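Local coordinates for protein tryptophane-5-halogenase (Microbispora sp. ATCC PTA-5024, PDB 5UAO) that chlorinates tryptophan at carbon 5 during biosynthesis of the lanthipeptide NAI-107, as an FAD-binding flavoenzyme of the tryptophan halogenase family, at residues A[76-79]-A[80-83]; A[335-339]-A[340-344]; A[399-402]-A[403-406]; A[427-430]-A[431-434]; A[481-485]-A[486-490]. All blocks are in the same frame, centred on the assembly; numbering follows the deposited sequence.

Contact 1: A[76-79]-A[80-83]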
loop_
_atom_site.group_PDB
_atom_site.type_symbol
_atom_site.label_atom_id
_atom_site.label_comp_id
_atom_site.label_asym_id
_atom_site.label_seq_id
_atom_site.Cartn_x
_atom_site.Cartn_y
_atom_site.Cartn_z
ATOM N N SER A 76 15.069 -11.461 6.838
ATOM C CA SER A 76 14.310 -12.580 7.323
ATOM C C SER A 76 13.487 -13.258 6.225
ATOM O O SER A 76 13.431 -14.520 6.130
ATOM C CB SER A 76 13.491 -12.167 8.553
ATOM O OG SER A 76 12.531 -11.277 8.081
ATOM N N TYR A 77 12.952 -12.488 5.300
ATOM C CA TYR A 77 12.166 -13.049 4.181
ATOM C C TYR A 77 12.893 -14.082 3.347
ATOM O O TYR A 77 12.324 -15.058 2.793
ATOM C CB TYR A 77 11.733 -11.896 3.280
ATOM C CG TYR A 77 10.814 -12.298 2.185
ATOM C CD1 TYR A 77 9.473 -12.542 2.477
ATOM C CD2 TYR A 77 11.250 -12.444 0.864
ATOM C CE1 TYR A 77 8.563 -12.906 1.496
ATOM C CE2 TYR A 77 10.348 -12.843 -0.132
ATOM C CZ TYR A 77 9.003 -13.083 0.204
ATOM O OH TYR A 77 8.035 -13.463 -0.688
ATOM N N MET A 78 14.199 -13.849 3.210
ATOM C CA MET A 78 15.015 -14.691 2.362
ATOM C C MET A 78 15.034 -16.113 2.871
ATOM O O MET A 78 15.222 -17.079 2.079
ATOM C CB MET A 78 16.437 -14.160 2.258
ATOM C CG MET A 78 17.136 -14.590 1.013
ATOM S SD MET A 78 16.355 -13.987 -0.496
ATOM C CE MET A 78 17.253 -14.886 -1.745
ATOM N N VAL A 79 14.926 -16.287 4.178
ATOM C CA VAL A 79 14.828 -17.648 4.730
ATOM C C VAL A 79 13.643 -18.458 4.203
ATOM O O VAL A 79 13.806 -19.646 3.795
ATOM C CB VAL A 79 14.780 -17.612 6.265
ATOM C CG1 VAL A 79 14.649 -19.016 6.843
ATOM C CG2 VAL A 79 16.062 -16.929 6.801
ATOM N N MET A 80 12.462 -17.835 4.172
ATOM C CA MET A 80 11.305 -18.413 3.523
ATOM C C MET A 80 11.406 -18.625 2.048
ATOM O O MET A 80 10.963 -19.672 1.512
ATOM C CB MET A 80 10.054 -17.629 3.869
ATOM C CG MET A 80 9.676 -17.745 5.330
ATOM S SD MET A 80 8.072 -16.987 5.657
ATOM C CE MET A 80 8.565 -15.280 5.585
ATOM N N PHE A 81 11.933 -17.640 1.336
ATOM C CA PHE A 81 12.186 -17.811 -0.086
ATOM C C PHE A 81 13.046 -19.023 -0.414
ATOM O O PHE A 81 12.678 -19.887 -1.230
ATOM C CB PHE A 81 12.806 -16.507 -0.648
ATOM C CG PHE A 81 13.001 -16.527 -2.122
ATOM C CD1 PHE A 81 12.007 -16.135 -2.970
ATOM C CD2 PHE A 81 14.213 -16.880 -2.641
ATOM C CE1 PHE A 81 12.199 -16.203 -4.356
ATOM C CE2 PHE A 81 14.413 -16.951 -3.991
ATOM C CZ PHE A 81 13.409 -16.589 -4.856
ATOM N N LEU A 82 14.162 -19.157 0.285
ATOM C CA LEU A 82 15.038 -20.263 0.008
ATOM C C LEU A 82 14.328 -21.586 0.263
ATOM O O LEU A 82 14.357 -22.490 -0.590
ATOM C CB LEU A 82 16.360 -20.191 0.811
ATOM C CG LEU A 82 17.296 -19.007 0.448
ATOM C CD1 LEU A 82 18.338 -18.806 1.542
ATOM C CD2 LEU A 82 17.942 -19.176 -0.930
ATOM N N HIS A 83 13.742 -21.730 1.447
ATOM C CA HIS A 83 13.277 -23.010 1.824
ATOM C C HIS A 83 11.864 -23.353 1.252
ATOM O O HIS A 83 11.624 -24.525 0.892
ATOM C CB HIS A 83 13.365 -23.228 3.314
ATOM C CG HIS A 83 14.761 -23.095 3.877
ATOM N ND1 HIS A 83 15.838 -23.799 3.387
ATOM C CD2 HIS A 83 15.245 -22.271 4.840
ATOM C CE1 HIS A 83 16.938 -23.420 4.039
ATOM N NE2 HIS A 83 16.596 -22.516 4.949
#

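Contact 2: A[335-339]-A[340-344]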
loop_
_atom_site.group_PDB
_atom_site.type_symbol
_atom_site.label_atom_id
_atom_site.label_comp_id
_atom_site.label_asym_id
_atom_site.label_seq_id
_atom_site.Cartn_x
_atom_site.Cartn_y
_atom_site.Cartn_z
ATOM N N GLU A 335 12.996 0.667 -16.353
ATOM C CA GLU A 335 12.124 -0.479 -16.406
ATOM C C GLU A 335 12.965 -1.713 -16.183
ATOM O O GLU A 335 14.163 -1.736 -16.535
ATOM C CB GLU A 335 11.486 -0.555 -17.809
ATOM C CG GLU A 335 10.867 0.749 -18.339
ATOM C CD GLU A 335 10.119 0.526 -19.643
ATOM O OE1 GLU A 335 10.803 0.395 -20.663
ATOM O OE2 GLU A 335 8.856 0.406 -19.616
ATOM N N ALA A 336 12.345 -2.739 -15.645
ATOM C CA ALA A 336 12.971 -4.041 -15.510
ATOM C C ALA A 336 12.586 -5.045 -16.586
ATOM O O ALA A 336 13.325 -6.027 -16.843
ATOM C CB ALA A 336 12.642 -4.631 -14.131
ATOM N N TRP A 337 11.379 -4.878 -17.142
ATOM C CA TRP A 337 10.834 -5.821 -18.086
ATOM C C TRP A 337 10.419 -5.056 -19.327
ATOM O O TRP A 337 9.625 -4.095 -19.255
ATOM C CB TRP A 337 9.635 -6.507 -17.492
ATOM C CG TRP A 337 9.015 -7.628 -18.237
ATOM C CD1 TRP A 337 9.086 -7.903 -19.594
ATOM C CD2 TRP A 337 8.155 -8.617 -17.682
ATOM N NE1 TRP A 337 8.408 -9.014 -19.878
ATOM C CE2 TRP A 337 7.789 -9.482 -18.746
ATOM C CE3 TRP A 337 7.685 -8.889 -16.372
ATOM C CZ2 TRP A 337 6.969 -10.601 -18.562
ATOM C CZ3 TRP A 337 6.842 -10.026 -16.150
ATOM C CH2 TRP A 337 6.504 -10.880 -17.262
ATOM N N ARG A 338 10.912 -5.527 -20.460
ATOM C CA ARG A 338 10.464 -5.040 -21.736
ATOM C C ARG A 338 10.431 -6.160 -22.784
ATOM O O ARG A 338 11.434 -6.820 -23.075
ATOM C CB ARG A 338 11.356 -3.931 -22.201
ATOM C CG ARG A 338 10.775 -3.210 -23.406
ATOM C CD ARG A 338 11.443 -1.876 -23.533
ATOM N NE ARG A 338 10.805 -1.066 -24.547
ATOM C CZ ARG A 338 10.254 0.108 -24.317
ATOM N NH1 ARG A 338 10.282 0.655 -23.108
ATOM N NH2 ARG A 338 9.686 0.753 -25.324
ATOM N N GLY A 339 9.268 -6.357 -23.369
ATOM C CA GLY A 339 9.045 -7.438 -24.346
ATOM C C GLY A 339 9.409 -8.774 -23.735
ATOM O O GLY A 339 8.858 -9.182 -22.737
ATOM N N ASN A 340 10.375 -9.461 -24.348
ATOM C CA ASN A 340 10.748 -10.790 -23.925
ATOM C C ASN A 340 12.029 -10.801 -23.108
ATOM O O ASN A 340 12.730 -11.815 -23.068
ATOM C CB ASN A 340 10.846 -11.730 -25.168
ATOM C CG ASN A 340 11.964 -11.383 -26.134
ATOM O OD1 ASN A 340 12.500 -10.299 -26.175
ATOM N ND2 ASN A 340 12.323 -12.354 -26.951
ATOM N N VAL A 341 12.305 -9.673 -22.441
ATOM C CA VAL A 341 13.443 -9.570 -21.548
ATOM C C VAL A 341 12.991 -9.068 -20.193
ATOM O O VAL A 341 12.300 -8.060 -20.131
ATOM C CB VAL A 341 14.447 -8.568 -22.131
ATOM C CG1 VAL A 341 15.553 -8.320 -21.137
ATOM C CG2 VAL A 341 15.011 -9.108 -23.440
ATOM N N MET A 342 13.338 -9.784 -19.135
ATOM C CA MET A 342 13.269 -9.205 -17.783
ATOM C C MET A 342 14.654 -9.213 -17.139
ATOM O O MET A 342 15.380 -10.162 -17.238
ATOM C CB MET A 342 12.289 -9.936 -16.901
ATOM C CG MET A 342 12.399 -9.309 -15.478
ATOM S SD MET A 342 10.887 -9.373 -14.650
ATOM C CE MET A 342 11.258 -8.807 -12.969
ATOM N N ALA A 343 15.013 -8.137 -16.468
ATOM C CA ALA A 343 16.259 -8.084 -15.729
ATOM C C ALA A 343 16.091 -8.362 -14.218
ATOM O O ALA A 343 15.136 -7.889 -13.549
ATOM C CB ALA A 343 16.929 -6.739 -15.933
ATOM N N VAL A 344 17.033 -9.132 -13.698
ATOM C CA VAL A 344 17.056 -9.505 -12.289
ATOM C C VAL A 344 18.432 -9.296 -11.772
ATOM O O VAL A 344 19.425 -9.756 -12.388
ATOM C CB VAL A 344 16.642 -11.009 -12.052
ATOM C CG1 VAL A 344 16.755 -11.394 -10.580
ATOM C CG2 VAL A 344 15.226 -11.322 -12.602
#

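Contact 3: A[399-402]-A[403-406]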
loop_
_atom_site.group_PDB
_atom_site.type_symbol
_atom_site.label_atom_id
_atom_site.label_comp_id
_atom_site.label_asym_id
_atom_site.label_seq_id
_atom_site.Cartn_x
_atom_site.Cartn_y
_atom_site.Cartn_z
ATOM N N TRP A 399 15.351 6.098 -0.423
ATOM C CA TRP A 399 15.063 7.125 0.564
ATOM C C TRP A 399 15.308 6.656 1.977
ATOM O O TRP A 399 15.809 7.402 2.770
ATOM C CB TRP A 399 13.646 7.675 0.441
ATOM C CG TRP A 399 13.401 8.283 -0.878
ATOM C CD1 TRP A 399 12.518 7.844 -1.802
ATOM C CD2 TRP A 399 14.103 9.377 -1.476
ATOM N NE1 TRP A 399 12.573 8.632 -2.916
ATOM C CE2 TRP A 399 13.589 9.530 -2.784
ATOM C CE3 TRP A 399 15.157 10.202 -1.058
ATOM C CZ2 TRP A 399 14.022 10.528 -3.661
ATOM C CZ3 TRP A 399 15.610 11.169 -1.927
ATOM C CH2 TRP A 399 15.022 11.334 -3.228
ATOM N N PHE A 400 15.065 5.388 2.282
ATOM C CA PHE A 400 15.451 4.881 3.608
ATOM C C PHE A 400 16.968 4.899 3.822
ATOM O O PHE A 400 17.436 5.278 4.883
ATOM C CB PHE A 400 14.903 3.428 3.732
ATOM C CG PHE A 400 15.260 2.718 5.022
ATOM C CD1 PHE A 400 15.157 3.355 6.247
ATOM C CD2 PHE A 400 15.619 1.382 5.008
ATOM C CE1 PHE A 400 15.420 2.680 7.434
ATOM C CE2 PHE A 400 15.889 0.691 6.182
ATOM C CZ PHE A 400 15.778 1.340 7.390
ATOM N N LEU A 401 17.748 4.457 2.842
ATOM C CA LEU A 401 19.174 4.547 2.962
ATOM C C LEU A 401 19.626 6.000 3.088
ATOM O O LEU A 401 20.631 6.267 3.775
ATOM C CB LEU A 401 19.923 3.911 1.795
ATOM C CG LEU A 401 19.738 2.378 1.702
ATOM C CD1 LEU A 401 20.498 1.826 0.499
ATOM C CD2 LEU A 401 20.312 1.754 2.935
ATOM N N SER A 402 18.948 6.908 2.378
ATOM C CA SER A 402 19.350 8.339 2.414
ATOM C C SER A 402 19.419 8.881 3.873
ATOM O O SER A 402 20.291 9.668 4.203
ATOM C CB SER A 402 18.387 9.202 1.547
ATOM O OG SER A 402 17.142 9.622 2.160
ATOM N N ILE A 403 18.503 8.458 4.734
ATOM C CA ILE A 403 18.495 8.953 6.112
ATOM C C ILE A 403 19.570 8.307 6.963
ATOM O O ILE A 403 19.795 8.798 8.064
ATOM C CB ILE A 403 17.098 8.890 6.773
ATOM C CG1 ILE A 403 16.634 7.451 6.973
ATOM C CG2 ILE A 403 16.116 9.611 5.926
ATOM C CD1 ILE A 403 16.074 7.192 8.305
ATOM N N HIS A 404 20.204 7.199 6.512
ATOM C CA HIS A 404 21.377 6.649 7.230
ATOM C C HIS A 404 22.570 7.606 7.068
ATOM O O HIS A 404 23.470 7.672 7.915
ATOM C CB HIS A 404 21.822 5.308 6.698
ATOM C CG HIS A 404 20.823 4.194 6.849
ATOM N ND1 HIS A 404 19.535 4.260 6.387
ATOM C CD2 HIS A 404 20.957 2.960 7.375
ATOM C CE1 HIS A 404 18.910 3.111 6.616
ATOM N NE2 HIS A 404 19.766 2.295 7.186
ATOM N N TYR A 405 22.602 8.341 5.946
ATOM C CA TYR A 405 23.687 9.249 5.643
ATOM C C TYR A 405 23.505 10.660 6.141
ATOM O O TYR A 405 24.421 11.218 6.756
ATOM C CB TYR A 405 23.997 9.281 4.125
ATOM C CG TYR A 405 24.916 8.147 3.692
ATOM C CD1 TYR A 405 26.288 8.235 3.878
ATOM C CD2 TYR A 405 24.387 6.952 3.174
ATOM C CE1 TYR A 405 27.101 7.212 3.520
ATOM C CE2 TYR A 405 25.188 5.931 2.795
ATOM C CZ TYR A 405 26.543 6.074 2.989
ATOM O OH TYR A 405 27.339 5.093 2.657
ATOM N N ARG A 406 22.310 11.225 5.945
ATOM C CA ARG A 406 22.029 12.625 6.268
ATOM C C ARG A 406 22.220 12.911 7.757
ATOM O O ARG A 406 22.548 14.050 8.122
ATOM C CB ARG A 406 20.571 12.914 5.915
ATOM C CG ARG A 406 20.115 14.343 6.137
ATOM C CD ARG A 406 20.663 15.204 5.043
ATOM N NE ARG A 406 20.579 16.609 5.366
ATOM C CZ ARG A 406 20.339 17.573 4.467
ATOM N NH1 ARG A 406 20.118 17.295 3.189
ATOM N NH2 ARG A 406 20.290 18.828 4.848
#

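Contact 4: A[427-430]-A[431-434]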
loop_
_atom_site.group_PDB
_atom_site.type_symbol
_atom_site.label_atom_id
_atom_site.label_comp_id
_atom_site.label_asym_id
_atom_site.label_seq_id
_atom_site.Cartn_x
_atom_site.Cartn_y
_atom_site.Cartn_z
ATOM N N GLY A 427 12.602 12.623 -0.947
ATOM C CA GLY A 427 11.471 11.714 -1.098
ATOM C C GLY A 427 10.913 11.195 0.229
ATOM O O GLY A 427 9.822 10.554 0.274
ATOM N N ILE A 428 11.649 11.412 1.317
ATOM C CA ILE A 428 11.177 10.977 2.637
ATOM C C ILE A 428 11.025 12.156 3.601
ATOM O O ILE A 428 10.600 12.037 4.732
ATOM C CB ILE A 428 12.096 9.879 3.185
ATOM C CG1 ILE A 428 11.518 9.201 4.372
ATOM C CG2 ILE A 428 13.494 10.402 3.511
ATOM C CD1 ILE A 428 12.365 8.032 4.821
ATOM N N GLU A 429 11.320 13.330 3.109
ATOM C CA GLU A 429 11.175 14.521 3.879
ATOM C C GLU A 429 9.760 14.726 4.446
ATOM O O GLU A 429 9.623 15.123 5.584
ATOM C CB GLU A 429 11.644 15.647 2.936
ATOM C CG GLU A 429 11.325 17.070 3.282
ATOM C CD GLU A 429 11.794 17.422 4.651
ATOM O OE1 GLU A 429 12.734 16.742 5.131
ATOM O OE2 GLU A 429 11.202 18.365 5.235
ATOM N N PRO A 430 8.697 14.395 3.696
ATOM C CA PRO A 430 7.373 14.581 4.323
ATOM C C PRO A 430 7.187 13.667 5.513
ATOM O O PRO A 430 6.633 14.046 6.517
ATOM C CB PRO A 430 6.399 14.209 3.199
ATOM C CG PRO A 430 7.147 14.453 1.924
ATOM C CD PRO A 430 8.617 14.174 2.232
ATOM N N LEU A 431 7.721 12.456 5.418
ATOM C CA LEU A 431 7.698 11.520 6.553
ATOM C C LEU A 431 8.567 12.025 7.731
ATOM O O LEU A 431 8.173 11.893 8.895
ATOM C CB LEU A 431 8.204 10.146 6.066
ATOM C CG LEU A 431 8.177 9.026 7.086
ATOM C CD1 LEU A 431 6.761 8.830 7.566
ATOM C CD2 LEU A 431 8.680 7.719 6.498
ATOM N N LEU A 432 9.713 12.637 7.433
ATOM C CA LEU A 432 10.582 13.210 8.513
ATOM C C LEU A 432 9.901 14.330 9.311
ATOM O O LEU A 432 10.109 14.446 10.544
ATOM C CB LEU A 432 11.898 13.742 7.990
ATOM C CG LEU A 432 12.792 12.680 7.319
ATOM C CD1 LEU A 432 14.036 13.293 6.703
ATOM C CD2 LEU A 432 13.180 11.536 8.241
ATOM N N ARG A 433 9.068 15.107 8.622
ATOM C CA ARG A 433 8.294 16.200 9.255
ATOM C C ARG A 433 7.252 15.656 10.160
ATOM O O ARG A 433 6.978 16.258 11.238
ATOM C CB ARG A 433 7.657 17.131 8.229
ATOM C CG ARG A 433 8.677 17.876 7.393
ATOM C CD ARG A 433 8.190 19.221 6.883
ATOM N NE ARG A 433 8.937 19.683 5.711
ATOM C CZ ARG A 433 8.737 19.272 4.442
ATOM N NH1 ARG A 433 7.804 18.354 4.125
ATOM N NH2 ARG A 433 9.496 19.776 3.463
ATOM N N LEU A 434 6.663 14.508 9.797
ATOM C CA LEU A 434 5.729 13.816 10.680
ATOM C C LEU A 434 6.423 13.307 11.959
ATOM O O LEU A 434 5.956 13.530 13.111
ATOM C CB LEU A 434 5.119 12.640 9.970
ATOM C CG LEU A 434 4.068 12.839 8.855
ATOM C CD1 LEU A 434 3.465 11.487 8.419
ATOM C CD2 LEU A 434 2.941 13.777 9.267
HETATM O O HOH W 1 7.917 11.035 2.711
#

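Contact 5: A[481-485]-A[486-490]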
loop_
_atom_site.group_PDB
_atom_site.type_symbol
_atom_site.label_atom_id
_atom_site.label_comp_id
_atom_site.label_asym_id
_atom_site.label_seq_id
_atom_site.Cartn_x
_atom_site.Cartn_y
_atom_site.Cartn_z
ATOM N N PRO A 481 4.425 7.669 26.958
ATOM C CA PRO A 481 4.181 6.233 26.945
ATOM C C PRO A 481 2.707 5.961 27.166
ATOM O O PRO A 481 2.006 6.790 27.739
ATOM C CB PRO A 481 4.997 5.727 28.156
ATOM C CG PRO A 481 4.974 6.871 29.100
ATOM C CD PRO A 481 5.001 8.111 28.249
ATOM N N ARG A 482 2.251 4.802 26.734
ATOM C CA ARG A 482 0.835 4.465 26.775
ATOM C C ARG A 482 0.508 3.492 27.918
ATOM O O ARG A 482 -0.586 2.944 28.034
ATOM C CB ARG A 482 0.495 3.894 25.416
ATOM C CG ARG A 482 0.757 4.932 24.312
ATOM C CD ARG A 482 -0.520 5.568 23.772
ATOM N NE ARG A 482 -1.228 4.586 22.956
ATOM C CZ ARG A 482 -0.866 4.214 21.727
ATOM N NH1 ARG A 482 0.192 4.758 21.123
ATOM N NH2 ARG A 482 -1.576 3.292 21.091
ATOM N N GLU A 483 1.474 3.286 28.788
ATOM C CA GLU A 483 1.328 2.335 29.866
ATOM C C GLU A 483 2.212 2.841 30.996
ATOM O O GLU A 483 3.161 3.610 30.758
ATOM C CB GLU A 483 1.773 0.949 29.411
ATOM C CG GLU A 483 3.220 0.918 28.927
ATOM C CD GLU A 483 3.727 -0.466 28.595
ATOM O OE1 GLU A 483 3.081 -1.492 28.922
ATOM O OE2 GLU A 483 4.835 -0.532 28.001
ATOM N N PRO A 484 1.887 2.451 32.225
ATOM C CA PRO A 484 2.699 2.875 33.359
ATOM C C PRO A 484 4.170 2.385 33.195
ATOM O O PRO A 484 4.415 1.322 32.642
ATOM C CB PRO A 484 2.039 2.167 34.556
ATOM C CG PRO A 484 0.702 1.682 34.093
ATOM C CD PRO A 484 0.782 1.548 32.603
ATOM N N PRO A 485 5.145 3.172 33.653
ATOM C CA PRO A 485 6.516 2.750 33.402
ATOM C C PRO A 485 6.903 1.389 33.995
ATOM O O PRO A 485 7.762 0.731 33.468
ATOM C CB PRO A 485 7.320 3.856 34.021
ATOM C CG PRO A 485 6.482 5.060 33.873
ATOM C CD PRO A 485 5.078 4.576 34.098
ATOM N N GLU A 486 6.248 0.968 35.078
ATOM C CA GLU A 486 6.536 -0.301 35.722
ATOM C C GLU A 486 6.134 -1.468 34.897
ATOM O O GLU A 486 6.714 -2.525 35.009
ATOM C CB GLU A 486 5.810 -0.421 37.091
ATOM C CG GLU A 486 4.371 0.085 37.111
ATOM C CD GLU A 486 4.276 1.600 37.387
ATOM O OE1 GLU A 486 3.286 1.992 38.047
ATOM O OE2 GLU A 486 5.162 2.403 36.961
ATOM N N GLN A 487 5.099 -1.321 34.086
ATOM C CA GLN A 487 4.762 -2.382 33.165
ATOM C C GLN A 487 5.854 -2.597 32.093
ATOM O O GLN A 487 6.209 -3.754 31.790
ATOM C CB GLN A 487 3.367 -2.124 32.555
ATOM C CG GLN A 487 2.308 -2.261 33.671
ATOM C CD GLN A 487 2.609 -3.436 34.643
ATOM O OE1 GLN A 487 2.572 -4.611 34.248
ATOM N NE2 GLN A 487 2.959 -3.115 35.901
ATOM N N TRP A 488 6.371 -1.510 31.518
ATOM C CA TRP A 488 7.474 -1.636 30.539
ATOM C C TRP A 488 8.646 -2.322 31.224
ATOM O O TRP A 488 9.168 -3.314 30.717
ATOM C CB TRP A 488 7.926 -0.278 30.018
ATOM C CG TRP A 488 8.997 -0.433 28.988
ATOM C CD1 TRP A 488 8.815 -0.538 27.630
ATOM C CD2 TRP A 488 10.404 -0.505 29.210
ATOM N NE1 TRP A 488 10.017 -0.715 26.995
ATOM C CE2 TRP A 488 11.019 -0.694 27.928
ATOM C CE3 TRP A 488 11.216 -0.496 30.340
ATOM C CZ2 TRP A 488 12.411 -0.836 27.775
ATOM C CZ3 TRP A 488 12.616 -0.609 30.169
ATOM C CH2 TRP A 488 13.186 -0.793 28.880
ATOM N N ARG A 489 9.018 -1.798 32.397
ATOM C CA ARG A 489 10.107 -2.343 33.170
ATOM C C ARG A 489 9.969 -3.842 33.460
ATOM O O ARG A 489 10.974 -4.613 33.315
ATOM C CB ARG A 489 10.316 -1.561 34.468
ATOM C CG ARG A 489 11.011 -0.238 34.261
ATOM C CD ARG A 489 11.555 0.377 35.539
ATOM N NE ARG A 489 10.490 0.788 36.466
ATOM C CZ ARG A 489 10.026 2.022 36.641
ATOM N NH1 ARG A 489 10.482 3.072 35.939
ATOM N NH2 ARG A 489 9.083 2.204 37.577
ATOM N N ALA A 490 8.750 -4.289 33.792
ATOM C CA ALA A 490 8.554 -5.727 34.046
ATOM C C ALA A 490 8.821 -6.545 32.809
ATOM O O ALA A 490 9.425 -7.591 32.877
ATOM C CB ALA A 490 7.135 -6.007 34.538
#

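Contact 1: A[76-79]-A[80-83]
Met78 and Phe81 run side by side from one flank of helix 76-85, a Met-aromatic contact between residues three apart. The Met78 sulfur stands 5.0 Å from the centroid of the Phe81 ring at an oblique angle, and the methyl reaches closer, with Met78 CE 3.7 Å from Phe81 CD2. Met78 CG is swung away from its own amide (chi1 -155°) and the chain bends at the next bond, which brings sulfur and methyl to the CD2 side of the ring. The other apolar touches are looser: Tyr77 CD1 lies 4.2 Å from Met80 CE, and Val79 CG1 lies 3.9 Å from His83 CD2.

Backbone hydrogen bonds of the i to i+4 kind carry the turn. Phe81 N donates to Tyr77 O at 3.0 Å in a nearly straight bond, followed by Leu82 N to Met78 O and His83 N to Val79 O.

Polar side-chain ends have partners elsewhere: Tyr77 OH bonds to Gln367, and the His83 ring nitrogens are held by Tyr174 and the Ile88 carbonyl. Met78 packs on Leu43 and Leu359, about 7 Å from the bound FAD. Side chains three and four residues apart on one buried alpha-helix pack here against helices 39-51 and 358-372 beside the flavin-binding core.

Contact 2: A[335-339]-A[340-344]
A tight beta hairpin joins strands 337-338 and 341-343 through a type II' turn from Arg338 to Val341, with Gly339 and Asn340 at its corner. Arg338 and Val341 form the hydrogen-bonded pair: Arg338 N donates to Val341 O at 2.9 Å, and Val341 N returns a bond to Arg338 O. One step further out, Ala343 N reaches Ala336 O at 2.7 Å.

Trp337 and Met342 are the non-hydrogen-bonded pair, and their side chains cross at about a right angle. Met342 CB sits over one indole face toward its rim, while Met342 SD comes obliquely to 3.7 Å from Trp337 CE3, a Met-aromatic contact. With CG anti to the backbone N (chi1 -173°), the indole reaches toward the turn, where Trp337 NE1 donates within the ring plane to Gly339 O at 2.9 Å. A leucine in place of Trp337 would probably leave Gly339 O without this donor and strip the Met342 sulfur of its aromatic partner.

On the other side, Arg338 NH1 meets Glu335 OE1 at 2.5 Å, while Arg338 NE pairs with Asp210. Strand 341-343 runs beside strand 227-230, making this a beta hairpin at the edge of the mixed sheet of the FAD-binding fold.

Contact 3: A[399-402]-A[403-406]
His404 reaches back along the last turns of helix 383-406 to Phe400 and Leu401. CB lies 3.3 Å from Leu401 O, the carbonyl that also accepts the backbone bond from His404 N. With CG set beside the backbone N (chi1 -64°), the imidazole turns toward the preceding turn. There His404 ND1 donates to Phe400 O at 2.8 Å, the oxygen lying near the imidazole plane; the bond is bent, at 132°. Next round the ring, His404 CE1 stands over the centre of the Phe400 face, 3.6 Å from Phe400 CE1, giving an edge-to-face pair with planes at 75°. Leu401 CD2 covers one imidazole face in a CH-pi contact, 4.3 Å from the ring centroid. At the tip, NE2 bonds to Glu355, so both ring nitrogens are engaged and the rotation of the ring is fixed.

The backbone is uneven here. Ile403 N makes weak bonds to Trp399 O and Phe400 O, whereas Ser402 O accepts from both Tyr405 N and Arg406 N. Ser402 OG donates to Trp399 O at 2.7 Å, on a lone pair.

Helix 461-471 lies against this end of the helix, Leu468 touching both Ile403 and His404, while the Tyr405 ring meets that of Trp416 of helix 414-422, the planes at a small angle, and the Tyr405 hydroxyl bonds to Glu352.

Contact 4: A[427-430]-A[431-434]
Ile428 packs on Leu431 at the first turn of helix 429-437, with Ile428 CG1 3.8 Å from Leu431 CB. Just before it, a water donates to Gly427 O and accepts from Leu431 N, at 3.1 Å from each, in the first turn of an alpha-helix, where leading amides lack earlier helical carbonyls. Ile428 O accepts from Leu432 N at 2.9 Å, and the isoleucine side chain also touches helix 383-406.

Glu429 sends its carboxylate across to Arg433, four residues on, forming a salt bridge. The chain leaves with CG anti to the backbone N (chi1 165°), then bends, bringing the acid group over one guanidinium face with the two planes 85° apart; the exact place of OE2 is doubtful. The backbone bond between the same residues, Arg433 N to Glu429 O at 3.1 Å, is clearer. Pro430 closes the segment, its carbonyl accepting a weak bond from Leu434 N.

Arg433 has a second acidic partner, Asp384 of the second subunit, so this helix takes part in the dimer interface. A methionine at Arg433 would probably leave both Glu429 and that Asp384 without their countercharge. The aliphatic part of the arginine also lies close to the turn, with Arg433 CG 3.4 Å from Glu429 O.

Contact 5: A[481-485]-A[486-490]
The indole of Trp488 receives Glu483 OE2 at its edge, near the ring plane, with the carboxylate plane turned 86° from the ring. The guanidinium of Arg489 has Pro485 O and Glu486 N over one face, each displaced toward the rim.

The Glu483 side chain arches over the first turn of helix 485-501. Its CG lies between the backbone N and the carbonyl carbon (chi1 58°), and the rest of the chain is extended, which carries Glu483 OE1 to 3.7 Å from Gln487 CB and Glu483 OE2 to 3.7 Å from Trp488 CB. Glu483 OE2 forms a salt bridge with Arg491, further along the helix. The Glu486 chain bends at chi2, bringing its CD to 3.7 Å from Pro484 CB.

Pro484 occupies the N-cap position and its carbonyl takes a weak bond from Gln487 N. Pro485 O then accepts a nearly straight bond from Arg489 N at 3.0 Å. Trp488 NE1 bonds to Gly128 O, just before helix 129-136, and Arg489 NH1 forms a salt bridge with Glu135 within it.

A proline in the first turn costs no helical hydrogen bond, and the negative Glu483 and Glu486 near this N-terminal end would be expected to suit the helix dipole.

The five contacts follow one another along the chain. Contact 1, on helix 76-85, and contact 2, the hairpin 337-343, lie 24 Å apart between centres, and both come within 10 Å of FAD, the hairpin at the edge of the mixed sheet. Helix 383-406 links distant places, touching contact 2 near its start and carrying contact 3 at its end. Contacts 3 and 4 alone touch, centres 12 Å apart, where Trp399 and Ile403 pack on Gly427 and Ile428; this joins the helix end to the dimer-facing helix 429-437. Contact 5 lies at the surface, its centre 52 Å from that of contact 2 and across the chain's centre.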